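Local structure of mevalonate diphosphate decarboxylase (3LTO) at residues Ile11-Lys15 with Val280-Ala284; Tyr34-Leu39 with Lys174-His178; Leu177-Ile183 with Pro286-Tyr292. The protein probably catalyses the ATP-dependent decarboxylation of mevalonate diphosphate to isopentenyl diphosphate, a step in isoprenoid lipid biosynthesis. One frame throughout, in Å; residues are numbered along the deposited sequence.

Contact 1 of 3, residues Ile11-Lys15 with Val280-Ala284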
loop_
_atom_site.group_PDB
_atom_site.type_symbol
_atom_site.label_atom_id
_atom_site.label_comp_id
_atom_site.label_asym_id
_atom_site.label_seq_id
_atom_site.Cartn_x
_atom_site.Cartn_y
_atom_site.Cartn_z
ATOM N N ILE A 11 8.347 -7.534 17.914
ATOM C CA ILE A 11 8.109 -6.458 18.873
ATOM C C ILE A 11 8.280 -5.084 18.212
ATOM O O ILE A 11 9.344 -4.751 17.685
ATOM C CB ILE A 11 9.078 -6.569 20.066
ATOM C CG1 ILE A 11 8.807 -5.443 21.065
ATOM C CG2 ILE A 11 10.516 -6.506 19.578
ATOM C CD1 ILE A 11 7.448 -5.515 21.719
ATOM N N ALA A 12 7.217 -4.292 18.254
ATOM C CA ALA A 12 7.209 -2.971 17.648
ATOM C C ALA A 12 7.861 -1.858 18.465
ATOM O O ALA A 12 7.601 -1.710 19.659
ATOM C CB ALA A 12 5.766 -2.587 17.305
ATOM N N LEU A 13 8.725 -1.088 17.805
ATOM C CA LEU A 13 9.395 0.063 18.414
ATOM C C LEU A 13 8.467 1.271 18.182
ATOM O O LEU A 13 8.352 2.157 19.038
ATOM C CB LEU A 13 10.769 0.284 17.766
ATOM C CG LEU A 13 11.940 -0.531 18.340
ATOM C CD1 LEU A 13 11.536 -1.977 18.499
ATOM C CD2 LEU A 13 13.161 -0.413 17.444
ATOM N N ILE A 14 7.821 1.295 17.012
ATOM C CA ILE A 14 6.836 2.325 16.653
ATOM C C ILE A 14 5.543 1.497 16.557
ATOM O O ILE A 14 5.481 0.516 15.811
ATOM C CB ILE A 14 7.147 2.981 15.289
ATOM C CG1 ILE A 14 8.518 3.670 15.338
ATOM C CG2 ILE A 14 6.062 4.000 14.945
ATOM C CD1 ILE A 14 8.590 4.851 16.303
ATOM N N LYS A 15 4.516 1.887 17.306
ATOM C CA LYS A 15 3.274 1.112 17.363
ATOM C C LYS A 15 2.199 1.325 16.303
ATOM O O LYS A 15 1.852 2.449 15.967
ATOM C CB LYS A 15 2.597 1.315 18.728
ATOM C CG LYS A 15 3.517 1.309 19.947
ATOM C CD LYS A 15 4.163 -0.039 20.168
ATOM C CE LYS A 15 4.973 -0.047 21.458
ATOM N NZ LYS A 15 5.669 -1.352 21.675
ATOM N N VAL A 280 13.907 0.103 25.496
ATOM C CA VAL A 280 12.747 -0.390 26.222
ATOM C C VAL A 280 11.415 -0.083 25.554
ATOM O O VAL A 280 11.220 1.003 25.011
ATOM C CB VAL A 280 12.727 0.211 27.655
ATOM C CG1 VAL A 280 11.587 -0.387 28.471
ATOM C CG2 VAL A 280 14.070 -0.036 28.333
ATOM N N THR A 281 10.507 -1.055 25.594
ATOM C CA THR A 281 9.176 -0.890 25.026
ATOM C C THR A 281 8.187 -1.732 25.791
ATOM O O THR A 281 8.565 -2.644 26.528
ATOM C CB THR A 281 9.057 -1.374 23.578
ATOM O OG1 THR A 281 10.338 -1.370 22.950
ATOM C CG2 THR A 281 8.134 -0.473 22.824
HETATM N N MSE A 282 6.917 -1.416 25.568
HETATM C CA MSE A 282 5.794 -2.104 26.166
HETATM C C MSE A 282 4.650 -2.129 25.161
HETATM O O MSE A 282 4.476 -1.189 24.389
HETATM C CB MSE A 282 5.288 -1.370 27.398
HETATM C CG MSE A 282 6.260 -1.223 28.542
HETATM SE SE MSE A 282 5.315 -0.511 30.082
HETATM C CE MSE A 282 4.583 -2.170 30.776
ATOM N N ASP A 283 3.872 -3.207 25.176
ATOM C CA ASP A 283 2.705 -3.314 24.307
ATOM C C ASP A 283 1.488 -3.089 25.196
ATOM O O ASP A 283 1.629 -2.624 26.324
ATOM C CB ASP A 283 2.638 -4.696 23.662
ATOM C CG ASP A 283 3.724 -4.901 22.633
ATOM O OD1 ASP A 283 3.974 -3.954 21.845
ATOM O OD2 ASP A 283 4.318 -6.003 22.606
ATOM N N ALA A 284 0.300 -3.405 24.699
ATOM C CA ALA A 284 -0.901 -3.243 25.508
ATOM C C ALA A 284 -0.894 -4.406 26.488
ATOM O O ALA A 284 -1.692 -5.339 26.368
ATOM C CB ALA A 284 -2.163 -3.285 24.624
HETATM O O HOH W 1 4.465 -5.002 19.132
#

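Contact 2 of 3, residues Tyr34-Leu39 with Lys174-His178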
loop_
_atom_site.group_PDB
_atom_site.type_symbol
_atom_site.label_atom_id
_atom_site.label_comp_id
_atom_site.label_asym_id
_atom_site.label_seq_id
_atom_site.Cartn_x
_atom_site.Cartn_y
_atom_site.Cartn_z
ATOM N N TYR A 34 10.940 -5.461 15.557
ATOM C CA TYR A 34 12.091 -6.346 15.511
ATOM C C TYR A 34 11.528 -7.763 15.495
ATOM O O TYR A 34 10.628 -8.078 16.273
ATOM C CB TYR A 34 12.961 -6.168 16.751
ATOM C CG TYR A 34 14.217 -7.016 16.719
ATOM C CD1 TYR A 34 15.165 -6.849 15.710
ATOM C CD2 TYR A 34 14.447 -7.999 17.680
ATOM C CE1 TYR A 34 16.306 -7.642 15.656
ATOM C CE2 TYR A 34 15.589 -8.799 17.631
ATOM C CZ TYR A 34 16.511 -8.613 16.616
ATOM O OH TYR A 34 17.635 -9.405 16.550
ATOM N N THR A 35 12.043 -8.614 14.617
ATOM C CA THR A 35 11.543 -9.978 14.546
ATOM C C THR A 35 12.265 -10.850 15.575
ATOM O O THR A 35 13.477 -11.015 15.520
ATOM C CB THR A 35 11.712 -10.548 13.113
ATOM O OG1 THR A 35 11.110 -9.649 12.169
ATOM C CG2 THR A 35 11.023 -11.902 12.988
ATOM N N LEU A 36 11.510 -11.385 16.529
ATOM C CA LEU A 36 12.071 -12.228 17.580
ATOM C C LEU A 36 12.091 -13.681 17.117
ATOM O O LEU A 36 11.261 -14.497 17.525
ATOM C CB LEU A 36 11.233 -12.076 18.851
ATOM C CG LEU A 36 11.170 -10.643 19.396
ATOM C CD1 LEU A 36 10.063 -10.514 20.427
ATOM C CD2 LEU A 36 12.519 -10.278 20.000
ATOM N N SER A 37 13.061 -13.997 16.272
ATOM C CA SER A 37 13.200 -15.330 15.698
ATOM C C SER A 37 13.231 -16.533 16.642
ATOM O O SER A 37 13.007 -17.659 16.209
ATOM C CB SER A 37 14.427 -15.354 14.787
ATOM O OG SER A 37 14.196 -14.534 13.651
ATOM N N ASN A 38 13.492 -16.312 17.923
ATOM C CA ASN A 38 13.535 -17.423 18.866
ATOM C C ASN A 38 12.163 -17.762 19.456
ATOM O O ASN A 38 11.931 -18.893 19.864
ATOM C CB ASN A 38 14.541 -17.118 19.976
ATOM C CG ASN A 38 15.963 -16.998 19.448
ATOM O OD1 ASN A 38 16.587 -17.992 19.074
ATOM N ND2 ASN A 38 16.476 -15.770 19.399
ATOM N N LEU A 39 11.260 -16.789 19.502
ATOM C CA LEU A 39 9.920 -17.027 20.020
ATOM C C LEU A 39 9.079 -17.419 18.813
ATOM O O LEU A 39 8.907 -16.630 17.880
ATOM C CB LEU A 39 9.367 -15.762 20.686
ATOM C CG LEU A 39 10.162 -15.180 21.865
ATOM C CD1 LEU A 39 9.453 -13.932 22.395
ATOM C CD2 LEU A 39 10.306 -16.216 22.976
ATOM N N LYS A 174 21.504 -5.984 14.572
ATOM C CA LYS A 174 21.005 -7.338 14.349
ATOM C C LYS A 174 21.465 -8.218 15.513
ATOM O O LYS A 174 22.372 -7.852 16.258
ATOM C CB LYS A 174 21.562 -7.887 13.030
ATOM C CG LYS A 174 21.330 -6.969 11.823
ATOM C CD LYS A 174 22.242 -7.327 10.651
ATOM C CE LYS A 174 22.048 -6.369 9.470
ATOM N NZ LYS A 174 22.392 -4.954 9.807
ATOM N N ASP A 175 20.851 -9.382 15.665
ATOM C CA ASP A 175 21.215 -10.273 16.754
ATOM C C ASP A 175 21.166 -9.508 18.072
ATOM O O ASP A 175 22.159 -9.424 18.789
ATOM C CB ASP A 175 22.623 -10.843 16.550
ATOM C CG ASP A 175 22.729 -11.722 15.314
ATOM O OD1 ASP A 175 21.862 -12.607 15.134
ATOM O OD2 ASP A 175 23.684 -11.539 14.528
ATOM N N LEU A 176 20.012 -8.934 18.385
ATOM C CA LEU A 176 19.861 -8.199 19.630
ATOM C C LEU A 176 19.545 -9.186 20.741
ATOM O O LEU A 176 19.038 -10.273 20.482
ATOM C CB LEU A 176 18.711 -7.201 19.522
ATOM C CG LEU A 176 18.802 -6.139 18.429
ATOM C CD1 LEU A 176 17.486 -5.364 18.379
ATOM C CD2 LEU A 176 19.989 -5.208 18.698
ATOM N N LEU A 177 19.867 -8.825 21.976
ATOM C CA LEU A 177 19.536 -9.691 23.100
ATOM C C LEU A 177 18.178 -9.186 23.572
ATOM O O LEU A 177 18.023 -8.004 23.866
ATOM C CB LEU A 177 20.564 -9.564 24.227
ATOM C CG LEU A 177 20.196 -10.319 25.513
ATOM C CD1 LEU A 177 20.055 -11.815 25.222
ATOM C CD2 LEU A 177 21.265 -10.074 26.578
ATOM N N HIS A 178 17.192 -10.076 23.632
ATOM C CA HIS A 178 15.840 -9.697 24.046
ATOM C C HIS A 178 15.420 -10.320 25.374
ATOM O O HIS A 178 15.373 -11.544 25.506
ATOM C CB HIS A 178 14.842 -10.086 22.944
ATOM C CG HIS A 178 13.403 -10.051 23.370
ATOM N ND1 HIS A 178 12.802 -8.928 23.896
ATOM C CD2 HIS A 178 12.432 -10.993 23.296
ATOM C CE1 HIS A 178 11.524 -9.178 24.123
ATOM N NE2 HIS A 178 11.275 -10.425 23.766
#

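Contact 3 of 3, residues Leu177-Ile183 with Pro286-Tyr292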
loop_
_atom_site.group_PDB
_atom_site.type_symbol
_atom_site.label_atom_id
_atom_site.label_comp_id
_atom_site.label_asym_id
_atom_site.label_seq_id
_atom_site.Cartn_x
_atom_site.Cartn_y
_atom_site.Cartn_z
ATOM N N LEU A 177 19.867 -8.825 21.976
ATOM C CA LEU A 177 19.536 -9.691 23.100
ATOM C C LEU A 177 18.178 -9.186 23.572
ATOM O O LEU A 177 18.023 -8.004 23.866
ATOM C CB LEU A 177 20.564 -9.564 24.227
ATOM C CG LEU A 177 20.196 -10.319 25.513
ATOM C CD1 LEU A 177 20.055 -11.815 25.222
ATOM C CD2 LEU A 177 21.265 -10.074 26.578
ATOM N N HIS A 178 17.192 -10.076 23.632
ATOM C CA HIS A 178 15.840 -9.697 24.046
ATOM C C HIS A 178 15.420 -10.320 25.374
ATOM O O HIS A 178 15.373 -11.544 25.506
ATOM C CB HIS A 178 14.842 -10.086 22.944
ATOM C CG HIS A 178 13.403 -10.051 23.370
ATOM N ND1 HIS A 178 12.802 -8.928 23.896
ATOM C CD2 HIS A 178 12.432 -10.993 23.296
ATOM C CE1 HIS A 178 11.524 -9.178 24.123
ATOM N NE2 HIS A 178 11.275 -10.425 23.766
ATOM N N GLN A 179 15.119 -9.471 26.354
ATOM C CA GLN A 179 14.676 -9.927 27.671
ATOM C C GLN A 179 13.326 -9.304 28.009
ATOM O O GLN A 179 13.040 -8.165 27.632
ATOM C CB GLN A 179 15.685 -9.545 28.758
ATOM C CG GLN A 179 17.086 -10.066 28.528
ATOM C CD GLN A 179 18.045 -9.651 29.633
ATOM O OE1 GLN A 179 18.001 -8.520 30.119
ATOM N NE2 GLN A 179 18.925 -10.564 30.026
ATOM N N VAL A 180 12.505 -10.059 28.734
ATOM C CA VAL A 180 11.185 -9.597 29.135
ATOM C C VAL A 180 11.000 -9.656 30.648
ATOM O O VAL A 180 11.141 -10.716 31.265
ATOM C CB VAL A 180 10.071 -10.451 28.491
ATOM C CG1 VAL A 180 8.716 -9.817 28.761
ATOM C CG2 VAL A 180 10.319 -10.593 26.998
ATOM N N ILE A 181 10.696 -8.510 31.242
ATOM C CA ILE A 181 10.452 -8.457 32.671
ATOM C C ILE A 181 8.968 -8.743 32.821
ATOM O O ILE A 181 8.120 -7.922 32.472
ATOM C CB ILE A 181 10.775 -7.073 33.244
ATOM C CG1 ILE A 181 12.273 -6.803 33.097
ATOM C CG2 ILE A 181 10.343 -7.000 34.709
ATOM C CD1 ILE A 181 12.651 -5.345 33.205
ATOM N N VAL A 182 8.663 -9.932 33.321
ATOM C CA VAL A 182 7.286 -10.362 33.489
ATOM C C VAL A 182 6.644 -9.792 34.736
ATOM O O VAL A 182 7.046 -10.114 35.848
ATOM C CB VAL A 182 7.203 -11.891 33.567
ATOM C CG1 VAL A 182 5.748 -12.335 33.619
ATOM C CG2 VAL A 182 7.930 -12.500 32.386
ATOM N N ILE A 183 5.646 -8.939 34.541
ATOM C CA ILE A 183 4.920 -8.344 35.648
ATOM C C ILE A 183 3.528 -8.966 35.633
ATOM O O ILE A 183 2.760 -8.765 34.692
ATOM C CB ILE A 183 4.844 -6.814 35.493
ATOM C CG1 ILE A 183 6.249 -6.221 35.638
ATOM C CG2 ILE A 183 3.902 -6.232 36.523
ATOM C CD1 ILE A 183 6.314 -4.724 35.467
ATOM N N PRO A 286 1.202 -5.772 30.627
ATOM C CA PRO A 286 2.044 -5.471 31.794
ATOM C C PRO A 286 3.555 -5.699 31.673
ATOM O O PRO A 286 4.334 -5.042 32.365
ATOM C CB PRO A 286 1.443 -6.359 32.871
ATOM C CG PRO A 286 1.117 -7.602 32.085
ATOM C CD PRO A 286 0.443 -7.017 30.847
ATOM N N ASN A 287 3.970 -6.628 30.816
ATOM C CA ASN A 287 5.392 -6.933 30.664
ATOM C C ASN A 287 6.226 -5.778 30.115
ATOM O O ASN A 287 5.726 -4.925 29.389
ATOM C CB ASN A 287 5.589 -8.159 29.757
ATOM C CG ASN A 287 4.996 -9.438 30.342
ATOM O OD1 ASN A 287 4.819 -9.565 31.557
ATOM N ND2 ASN A 287 4.709 -10.401 29.473
ATOM N N VAL A 288 7.505 -5.761 30.464
ATOM C CA VAL A 288 8.408 -4.729 29.982
ATOM C C VAL A 288 9.504 -5.409 29.174
ATOM O O VAL A 288 10.163 -6.326 29.663
ATOM C CB VAL A 288 9.045 -3.935 31.149
ATOM C CG1 VAL A 288 10.087 -2.968 30.608
ATOM C CG2 VAL A 288 7.964 -3.163 31.906
ATOM N N HIS A 289 9.688 -4.954 27.938
ATOM C CA HIS A 289 10.689 -5.529 27.051
ATOM C C HIS A 289 11.998 -4.763 27.000
ATOM O O HIS A 289 12.034 -3.535 26.883
ATOM C CB HIS A 289 10.133 -5.648 25.628
ATOM C CG HIS A 289 8.944 -6.549 25.522
ATOM N ND1 HIS A 289 9.007 -7.800 24.947
ATOM C CD2 HIS A 289 7.675 -6.403 25.969
ATOM C CE1 HIS A 289 7.827 -8.388 25.049
ATOM N NE2 HIS A 289 7.003 -7.561 25.665
ATOM N N LEU A 290 13.080 -5.520 27.090
ATOM C CA LEU A 290 14.413 -4.965 27.018
ATOM C C LEU A 290 15.066 -5.483 25.739
ATOM O O LEU A 290 14.891 -6.643 25.371
ATOM C CB LEU A 290 15.250 -5.407 28.220
ATOM C CG LEU A 290 14.777 -5.089 29.641
ATOM C CD1 LEU A 290 15.895 -5.451 30.616
ATOM C CD2 LEU A 290 14.430 -3.599 29.763
ATOM N N LEU A 291 15.807 -4.608 25.067
ATOM C CA LEU A 291 16.527 -4.954 23.849
ATOM C C LEU A 291 17.939 -4.423 24.009
ATOM O O LEU A 291 18.139 -3.234 24.280
ATOM C CB LEU A 291 15.860 -4.328 22.620
ATOM C CG LEU A 291 14.550 -4.988 22.187
ATOM C CD1 LEU A 291 13.927 -4.202 21.044
ATOM C CD2 LEU A 291 14.825 -6.427 21.764
ATOM N N TYR A 292 18.912 -5.316 23.861
ATOM C CA TYR A 292 20.325 -4.976 24.004
ATOM C C TYR A 292 21.055 -5.299 22.716
ATOM O O TYR A 292 20.651 -6.194 21.979
ATOM C CB TYR A 292 20.969 -5.813 25.114
ATOM C CG TYR A 292 20.591 -5.453 26.530
ATOM C CD1 TYR A 292 21.228 -4.411 27.197
ATOM C CD2 TYR A 292 19.630 -6.189 27.221
ATOM C CE1 TYR A 292 20.920 -4.111 28.518
ATOM C CE2 TYR A 292 19.316 -5.900 28.546
ATOM C CZ TYR A 292 19.965 -4.862 29.187
ATOM O OH TYR A 292 19.670 -4.578 30.500
HETATM O O HOH W 2 19.259 -6.759 31.618
HETATM O O HOH W 3 2.595 -10.968 32.570
#

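Contact 1 of 3, residues Ile11-Lys15 with Val280-Ala284
Lys-15 reaches across to residues 280-284 and ends between the backbone oxygen of Met-282 and the carboxylate of Asp-283. The contact joins the two domains of the GHMP-kinase fold: residues 11-15 leave strand 2-12 of the S5-like N-terminal domain, and residues 280-284 run out of strand 279-281 in the C-terminal domain. Lys-15 NZ sits too close to the methyl group of Thr-281 in the model, so its exact place is doubtful, but as modelled three oxygens surround it. It donates to Met-282 O, with 3.0 Å between Lys-15 NZ and that oxygen, and forms a salt bridge in which NZ lies 3.1 Å from Asp-283 OD1. A third bond, 2.8 Å from Lys-15 NZ to Ala-12 O, folds the chain back on its own segment; the bend lies at chi2 (-66°), beyond which the chain runs straight to the ammonium group. Thr-281 CG2 is also a neighbour of Ala-12 O, 3.4 Å away. The other carboxylate oxygen, Asp-283 OD2, meets the tip of Ile-11, 3.3 Å from its CD1. A water ties the same Asp-283 to the opposite backbone, lying 2.9 Å from OD1 and 3.0 Å from Ala-12 N, whose proton it accepts. Farther out, Leu-13 and Ile-14 both face Leu-32 in a classic beta bulge, where the chain turns its corner. Just past it, Lys-15 N bonds to Glu-238 of helix 228-247 and Lys-15 O to Asn-29, which position the root of the lysine. A sulfate ion, probably from the crystallisation liquor, sits beside Ala-12, consistent with a pocket for anions at this domain junction. The buried Thr-281 OG1 has no hydrogen-bond partner in the model.

Contact 2 of 3, residues Tyr34-Leu39 with Lys174-His178
Tyr-34 lays one face of its ring against Leu-176 and takes a hydrogen bond at its hydroxyl from the same residue. The methyl CD1 of Leu-176 stands almost exactly over the ring centre, 3.7 Å from the Tyr-34 centroid and 8° off the normal, a CH-pi contact of nearly ideal placement. With CG anti to the backbone N (chi1 -177°), the tyrosine stretches out far enough for OH to accept the proton of Leu-176 N at 3.0 Å, along an almost straight bond (173°). One side chain thus meets both the backbone N-H and a methyl of Leu-176. Here residues 34-36 of strand 31-47, in the N-terminal S5-like sheet, face the loop that leads into strand 177-182 of the C-terminal GHMP sheet and the first residues of that strand; side chains, without any backbone pairing, join the two. Leu-36, centre of an inverse gamma turn, uses both methyls on His-178. Its CD2 lies over one face of the imidazole, 3.7 Å from the His-178 centroid, and CD1 comes 3.6 Å from His-178 NE2. The histidine, too, has its CG anti to the backbone N, and the two side chains cross at about a right angle. Leu-39, which closes the type I turn begun at Leu-36, brings CD1 to the ring edge, 4.2 Å from His-178 NE2.

Contact 3 of 3, residues Leu177-Ile183 with Pro286-Tyr292
Leu-177 and Tyr-292 open a ladder of backbone hydrogen bonds that runs through the pairs Gln-179 with Leu-290 and Ile-181 with Val-288, each bonded in both directions. Between them, His-178 with Leu-291 and Val-180 with His-289 are non-hydrogen-bonded pairs. These are neighbouring antiparallel strands (159° between directions) of the four-stranded sheet of the GHMP C-terminal domain. Helices 258-274 and 297-308 pack on the face bearing Ile-181, Leu-290 and Tyr-292. Among the polar side chains, just past the last backbone pair, Asn-287 OD1 accepts from Ile-183 N at 3.2 Å in the carbonyl plane, while its ND2 donates to Ser-105 O; together they fix the rotation of the amide. Gln-179 sets OE1 at the edge of the Tyr-292 ring, 3.3 Å from CE2, with amide and ring nearly perpendicular (88°), and a water bridges OE1 to the tyrosine OH. His-178 ND1 donates weakly, at 3.4 Å, to Leu-290 O, which Gln-179 N also bonds. Among the rings, His-178 and His-289 meet rim to rim, nearly coplanar (6°), with centroids 5.2 Å apart. Val-180 lies alongside His-289, its CG1 over one imidazole face, 4.2 Å from the His-289 centroid.

Contacts 1 and 2 both bridge the N-terminal and C-terminal domains, whereas contact 3 builds the C-terminal sheet to which their second segments belong or lead. The centres of contacts 1 and 2 lie about 14 Å apart, those of contacts 1 and 3 about 10 Å, and those of contacts 2 and 3 about 12 Å. Neighbouring strands 2-12 and 31-47 tie contacts 1 and 2 together through a probable Ile-11 O to Tyr-34 N bond; strands 279-281 and 288-292 do the same for contacts 1 and 3. Contacts 2 and 3 share Leu-177 and His-178. Along the chain contact 2 is nested within contact 1, while contacts 1 and 3 alternate. The N-terminal sheet thus meets the C-terminal one at two places.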